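PDB 2ZXP: single-stranded-DNA-specific exonuclease RecJ from Thermus thermophilus, which degrades single-stranded DNA exonucleolytically in the 5' to 3' direction with the help of divalent metal ions, and shows no detectable activity on single-stranded RNA. Local coordinates for residues 56-61 / 171-176; 134-139 / 159-164. All coordinates share one frame; numbering follows the deposited sequence.

Contact 1 of 2, residues 56-61 / 171-176; sequences KGLREA and LVVHPA
Apolar packing, helped by one bridging water, joins the first turn of helix 58-70 to the edge strand 171-173, with Val173 meeting Gly57, Leu58 and Ala61. The two methyls of Val173 divide the work. CG2, set beside the backbone N and anti to the carbonyl carbon (chi1 178° for CG1), lies 3.5 Å from Gly57 O and 3.9 Å from Ala61 CB; CG1 meets Leu58 CD1 at 4.2 Å, the two side chains running obliquely past each other. Gly57 is the N-cap of the helix, and its O already accepts the bond from Ala61 N. With no side chain in between, Gly57 CA comes within 5.1 Å of Val173 CA, so the helix starts close against the strand. Strand 171-173 is the outermost of the five-stranded parallel sheet in the DHH region, hydrogen-bonded to strand 154-158, and helix 58-70 packs over it together with helix 187-201, whose Val190 and Leu194 touch Val173 and Ala61. Where the strand ends, no direct hydrogen bond crosses: a water donates to Lys56 O at 2.9 Å and accepts from His174 N at 2.8 Å. The placing of the Glu60 carboxylate against Leu171 is doubtful.

Contact 2 of 2, residues 134-139 / 159-164; sequences TVDCGI and DHHTPG. With MN (manganese (II) ion), chain B; MN (manganese (II) ion), chain C.
Asp136 holds CG anti to its own backbone N (chi1 -168°), and His160 tucks its CG between the backbone N and the carbonyl carbon; together these turns bring carboxylate and imidazole onto the same manganese ion. Asp136 OD2 binds that ion at 2.1 Å and His160 NE2 at 2.3 Å, with OD2 lying in the plane of the His160 ring, at its edge. The other oxygen, Asp136 OD1, reaches the second manganese at 1.9 Å, and a water lies 2.5 Å from each ion, so aspartate and water both bridge the pair. Asp84 and Asp221 complete the shell of the first ion, Asp80 and Asp82 contribute to that of the second. This is the two-metal centre of the DHH family, built on loops that follow strands 131-134 and 154-158 of the parallel sheet; activity is thought to require both ions. His161 adds a second-shell grip: its NE2 donates to Asp136 OD2 at 2.9 Å, bent to 131° and arriving from above the carboxylate plane, the ring and carboxylate planes being 67° apart. OD2 thus serves a metal and an N-H at once, which probably helps fix the rotation of the carboxylate. Further from the ions, Asp159 OD2 takes a weak bond from Ile139 N at 3.4 Å, while Ile139 CG1 packs on Pro163 CB at 3.6 Å.

How the contacts relate
Both contacts belong to the same five-stranded parallel sheet: contact 1 lies along its edge strand 171-173, contact 2 at the ends of two inner strands, where the loops hold the metals. Contact 2 is nested within the loop that contact 1 closes, their centres 11 Å apart. Both are partly buried, but the inner residues of contact 1 are mostly hydrophobic, His174 apart, whereas contact 2 is rich in carboxylates and imidazoles, of which Asp136 and His160 bind manganese. His174 joins them: its NE2 lies 2.8 Å from His161 O, probably a hydrogen bond, and its CD2 packs 3.4 Å from Ile139 CD1. The segment after the edge strand thus packs against the loop that carries His160 and His161.

Contact 1 of 2, residues 56-61 / 171-176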
loop_
_atom_site.group_PDB
_atom_site.type_symbol
_atom_site.label_atom_id
_atom_site.label_comp_id
_atom_site.label_asym_id
_atom_site.label_seq_id
_atom_site.Cartn_x
_atom_site.Cartn_y
_atom_site.Cartn_z
ATOM N N LYS A 56 18.295 -16.143 -10.404
ATOM C CA LYS A 56 18.790 -16.943 -11.507
ATOM C C LYS A 56 19.501 -16.066 -12.552
ATOM O O LYS A 56 18.961 -15.050 -12.997
ATOM C CB LYS A 56 17.623 -17.682 -12.156
ATOM C CG LYS A 56 17.977 -19.112 -12.568
ATOM C CD LYS A 56 18.169 -19.251 -14.066
ATOM C CE LYS A 56 16.843 -19.279 -14.797
ATOM N NZ LYS A 56 17.030 -19.786 -16.198
ATOM N N GLY A 57 20.713 -16.466 -12.933
ATOM C CA GLY A 57 21.473 -15.711 -13.915
ATOM C C GLY A 57 22.406 -14.681 -13.297
ATOM O O GLY A 57 23.294 -14.170 -13.982
ATOM N N LEU A 58 22.224 -14.384 -12.008
ATOM C CA LEU A 58 23.050 -13.384 -11.325
ATOM C C LEU A 58 24.555 -13.707 -11.278
ATOM O O LEU A 58 25.390 -12.844 -11.563
ATOM C CB LEU A 58 22.518 -13.150 -9.908
ATOM C CG LEU A 58 23.025 -11.897 -9.182
ATOM C CD1 LEU A 58 22.558 -10.649 -9.931
ATOM C CD2 LEU A 58 22.499 -11.851 -7.737
ATOM N N ARG A 59 24.910 -14.934 -10.916
ATOM C CA ARG A 59 26.318 -15.335 -10.857
ATOM C C ARG A 59 26.960 -15.217 -12.247
ATOM O O ARG A 59 28.080 -14.715 -12.404
ATOM C CB ARG A 59 26.451 -16.787 -10.351
ATOM C CG ARG A 59 25.636 -17.071 -9.091
ATOM C CD ARG A 59 25.966 -18.417 -8.413
ATOM N NE ARG A 59 25.501 -19.580 -9.166
ATOM C CZ ARG A 59 25.599 -20.839 -8.736
ATOM N NH1 ARG A 59 26.146 -21.103 -7.554
ATOM N NH2 ARG A 59 25.139 -21.842 -9.480
ATOM N N GLU A 60 26.239 -15.667 -13.262
ATOM C CA GLU A 60 26.757 -15.628 -14.622
ATOM C C GLU A 60 26.975 -14.207 -15.110
ATOM O O GLU A 60 28.020 -13.886 -15.687
ATOM C CB GLU A 60 25.804 -16.371 -15.570
ATOM C CG GLU A 60 26.343 -16.520 -17.003
ATOM C CD GLU A 60 25.340 -17.185 -17.940
ATOM O OE1 GLU A 60 24.555 -18.054 -17.482
ATOM O OE2 GLU A 60 25.336 -16.846 -19.142
ATOM N N ALA A 61 25.985 -13.356 -14.891
ATOM C CA ALA A 61 26.084 -11.966 -15.311
ATOM C C ALA A 61 27.258 -11.290 -14.605
ATOM O O ALA A 61 27.968 -10.473 -15.188
ATOM C CB ALA A 61 24.760 -11.230 -14.998
ATOM N N LEU A 171 22.114 -12.907 -21.716
ATOM C CA LEU A 171 22.061 -13.209 -20.286
ATOM C C LEU A 171 20.863 -12.451 -19.724
ATOM O O LEU A 171 20.771 -11.232 -19.871
ATOM C CB LEU A 171 23.317 -12.694 -19.591
ATOM C CG LEU A 171 24.182 -13.680 -18.830
ATOM C CD1 LEU A 171 23.317 -14.833 -18.334
ATOM C CD2 LEU A 171 25.292 -14.166 -19.742
ATOM N N VAL A 172 19.950 -13.150 -19.069
ATOM C CA VAL A 172 18.777 -12.482 -18.530
ATOM C C VAL A 172 18.629 -12.704 -17.022
ATOM O O VAL A 172 18.566 -13.842 -16.561
ATOM C CB VAL A 172 17.508 -12.971 -19.279
ATOM C CG1 VAL A 172 17.266 -14.437 -18.985
ATOM C CG2 VAL A 172 16.310 -12.119 -18.905
ATOM N N VAL A 173 18.604 -11.617 -16.252
ATOM C CA VAL A 173 18.451 -11.723 -14.800
ATOM C C VAL A 173 17.098 -11.148 -14.405
ATOM O O VAL A 173 16.875 -9.940 -14.466
ATOM C CB VAL A 173 19.568 -10.990 -14.056
ATOM C CG1 VAL A 173 19.333 -11.101 -12.557
ATOM C CG2 VAL A 173 20.919 -11.609 -14.427
ATOM N N HIS A 174 16.198 -12.029 -13.988
ATOM C CA HIS A 174 14.833 -11.631 -13.669
ATOM C C HIS A 174 14.259 -12.446 -12.499
ATOM O O HIS A 174 14.271 -13.670 -12.522
ATOM C CB HIS A 174 14.007 -11.853 -14.927
ATOM C CG HIS A 174 12.714 -11.114 -14.953
ATOM N ND1 HIS A 174 11.760 -11.246 -13.968
ATOM C CD2 HIS A 174 12.199 -10.263 -15.871
ATOM C CE1 HIS A 174 10.710 -10.510 -14.281
ATOM N NE2 HIS A 174 10.951 -9.902 -15.430
ATOM N N PRO A 175 13.742 -11.765 -11.469
ATOM C CA PRO A 175 13.165 -12.416 -10.284
ATOM C C PRO A 175 12.170 -13.510 -10.663
ATOM O O PRO A 175 12.277 -14.645 -10.218
ATOM C CB PRO A 175 12.466 -11.267 -9.551
ATOM C CG PRO A 175 13.191 -10.056 -10.010
ATOM C CD PRO A 175 13.455 -10.320 -11.468
ATOM N N ALA A 176 11.200 -13.142 -11.495
ATOM C CA ALA A 176 10.158 -14.060 -11.948
ATOM C C ALA A 176 10.699 -15.295 -12.667
ATOM O O ALA A 176 9.931 -16.193 -12.992
ATOM C CB ALA A 176 9.178 -13.326 -12.862
HETATM O O HOH W 1 16.392 -14.802 -14.285
#

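Contact 2 of 2, residues 134-139 / 159-164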
loop_
_atom_site.group_PDB
_atom_site.type_symbol
_atom_site.label_atom_id
_atom_site.label_comp_id
_atom_site.label_asym_id
_atom_site.label_seq_id
_atom_site.Cartn_x
_atom_site.Cartn_y
_atom_site.Cartn_z
ATOM N N THR A 134 20.818 -3.932 -20.192
ATOM C CA THR A 134 19.513 -3.286 -20.128
ATOM C C THR A 134 19.085 -3.283 -18.683
ATOM O O THR A 134 19.239 -4.287 -17.999
ATOM C CB THR A 134 18.443 -4.054 -20.915
ATOM O OG1 THR A 134 18.316 -5.382 -20.371
ATOM C CG2 THR A 134 18.814 -4.106 -22.388
ATOM N N VAL A 135 18.547 -2.165 -18.221
ATOM C CA VAL A 135 18.101 -2.059 -16.843
ATOM C C VAL A 135 16.609 -1.754 -16.843
ATOM O O VAL A 135 16.143 -0.898 -17.588
ATOM C CB VAL A 135 18.860 -0.928 -16.091
ATOM C CG1 VAL A 135 18.333 -0.781 -14.696
ATOM C CG2 VAL A 135 20.333 -1.246 -16.041
ATOM N N ASP A 136 15.870 -2.473 -16.010
ATOM C CA ASP A 136 14.435 -2.285 -15.894
ATOM C C ASP A 136 13.727 -2.479 -17.239
ATOM O O ASP A 136 12.665 -1.903 -17.470
ATOM C CB ASP A 136 14.150 -0.884 -15.355
ATOM C CG ASP A 136 12.698 -0.693 -14.933
ATOM O OD1 ASP A 136 12.177 0.412 -15.142
ATOM O OD2 ASP A 136 12.077 -1.623 -14.375
ATOM N N CYS A 137 14.311 -3.282 -18.127
ATOM C CA CYS A 137 13.702 -3.527 -19.436
ATOM C C CYS A 137 14.441 -4.593 -20.236
ATOM O O CYS A 137 15.429 -5.175 -19.767
ATOM C CB CYS A 137 13.636 -2.229 -20.264
ATOM S SG CYS A 137 15.198 -1.669 -21.044
ATOM N N GLY A 138 13.942 -4.847 -21.446
ATOM C CA GLY A 138 14.559 -5.827 -22.323
ATOM C C GLY A 138 14.105 -7.264 -22.142
ATOM O O GLY A 138 14.638 -8.163 -22.786
ATOM N N ILE A 139 13.137 -7.505 -21.265
ATOM C CA ILE A 139 12.663 -8.869 -21.065
ATOM C C ILE A 139 11.898 -9.342 -22.314
ATOM O O ILE A 139 11.976 -10.520 -22.684
ATOM C CB ILE A 139 11.739 -8.978 -19.817
ATOM C CG1 ILE A 139 11.514 -10.450 -19.449
ATOM C CG2 ILE A 139 10.406 -8.304 -20.090
ATOM C CD1 ILE A 139 12.790 -11.187 -19.082
ATOM N N ASP A 159 15.764 -6.959 -15.548
ATOM C CA ASP A 159 14.451 -6.348 -15.623
ATOM C C ASP A 159 13.549 -7.087 -14.655
ATOM O O ASP A 159 13.933 -8.121 -14.119
ATOM C CB ASP A 159 13.943 -6.505 -17.065
ATOM C CG ASP A 159 12.691 -5.710 -17.350
ATOM O OD1 ASP A 159 12.350 -4.811 -16.564
ATOM O OD2 ASP A 159 12.051 -5.970 -18.379
ATOM N N HIS A 160 12.358 -6.567 -14.412
ATOM C CA HIS A 160 11.445 -7.272 -13.528
ATOM C C HIS A 160 10.017 -7.237 -14.061
ATOM O O HIS A 160 9.125 -7.886 -13.500
ATOM C CB HIS A 160 11.497 -6.690 -12.115
ATOM C CG HIS A 160 10.947 -5.304 -12.012
ATOM N ND1 HIS A 160 9.916 -4.978 -11.159
ATOM C CD2 HIS A 160 11.295 -4.157 -12.638
ATOM C CE1 HIS A 160 9.655 -3.690 -11.263
ATOM N NE2 HIS A 160 10.478 -3.168 -12.153
ATOM N N HIS A 161 9.804 -6.491 -15.144
ATOM C CA HIS A 161 8.469 -6.375 -15.739
ATOM C C HIS A 161 7.867 -7.715 -16.180
ATOM O O HIS A 161 8.553 -8.733 -16.248
ATOM C CB HIS A 161 8.496 -5.425 -16.945
ATOM C CG HIS A 161 8.834 -4.011 -16.591
ATOM N ND1 HIS A 161 8.264 -2.928 -17.227
ATOM C CD2 HIS A 161 9.695 -3.500 -15.676
ATOM C CE1 HIS A 161 8.759 -1.811 -16.720
ATOM N NE2 HIS A 161 9.630 -2.131 -15.776
ATOM N N THR A 162 6.577 -7.711 -16.475
ATOM C CA THR A 162 5.920 -8.929 -16.935
ATOM C C THR A 162 6.706 -9.428 -18.161
ATOM O O THR A 162 6.777 -8.738 -19.193
ATOM C CB THR A 162 4.438 -8.644 -17.325
ATOM O OG1 THR A 162 3.711 -8.221 -16.159
ATOM C CG2 THR A 162 3.782 -9.891 -17.923
ATOM N N PRO A 163 7.321 -10.626 -18.057
ATOM C CA PRO A 163 8.111 -11.228 -19.138
ATOM C C PRO A 163 7.314 -11.556 -20.403
ATOM O O PRO A 163 6.285 -10.939 -20.696
ATOM C CB PRO A 163 8.678 -12.496 -18.489
ATOM C CG PRO A 163 8.733 -12.157 -17.044
ATOM C CD PRO A 163 7.411 -11.453 -16.841
ATOM N N GLY A 164 7.819 -12.533 -21.149
ATOM C CA GLY A 164 7.164 -12.966 -22.366
ATOM C C GLY A 164 6.940 -14.462 -22.304
ATOM O O GLY A 164 7.129 -15.081 -21.252
HETATM MN MN MN B . 10.693 -1.044 -12.914
HETATM MN MN MN C . 10.681 1.563 -15.495
HETATM O O HOH W 2 9.245 0.939 -13.496
#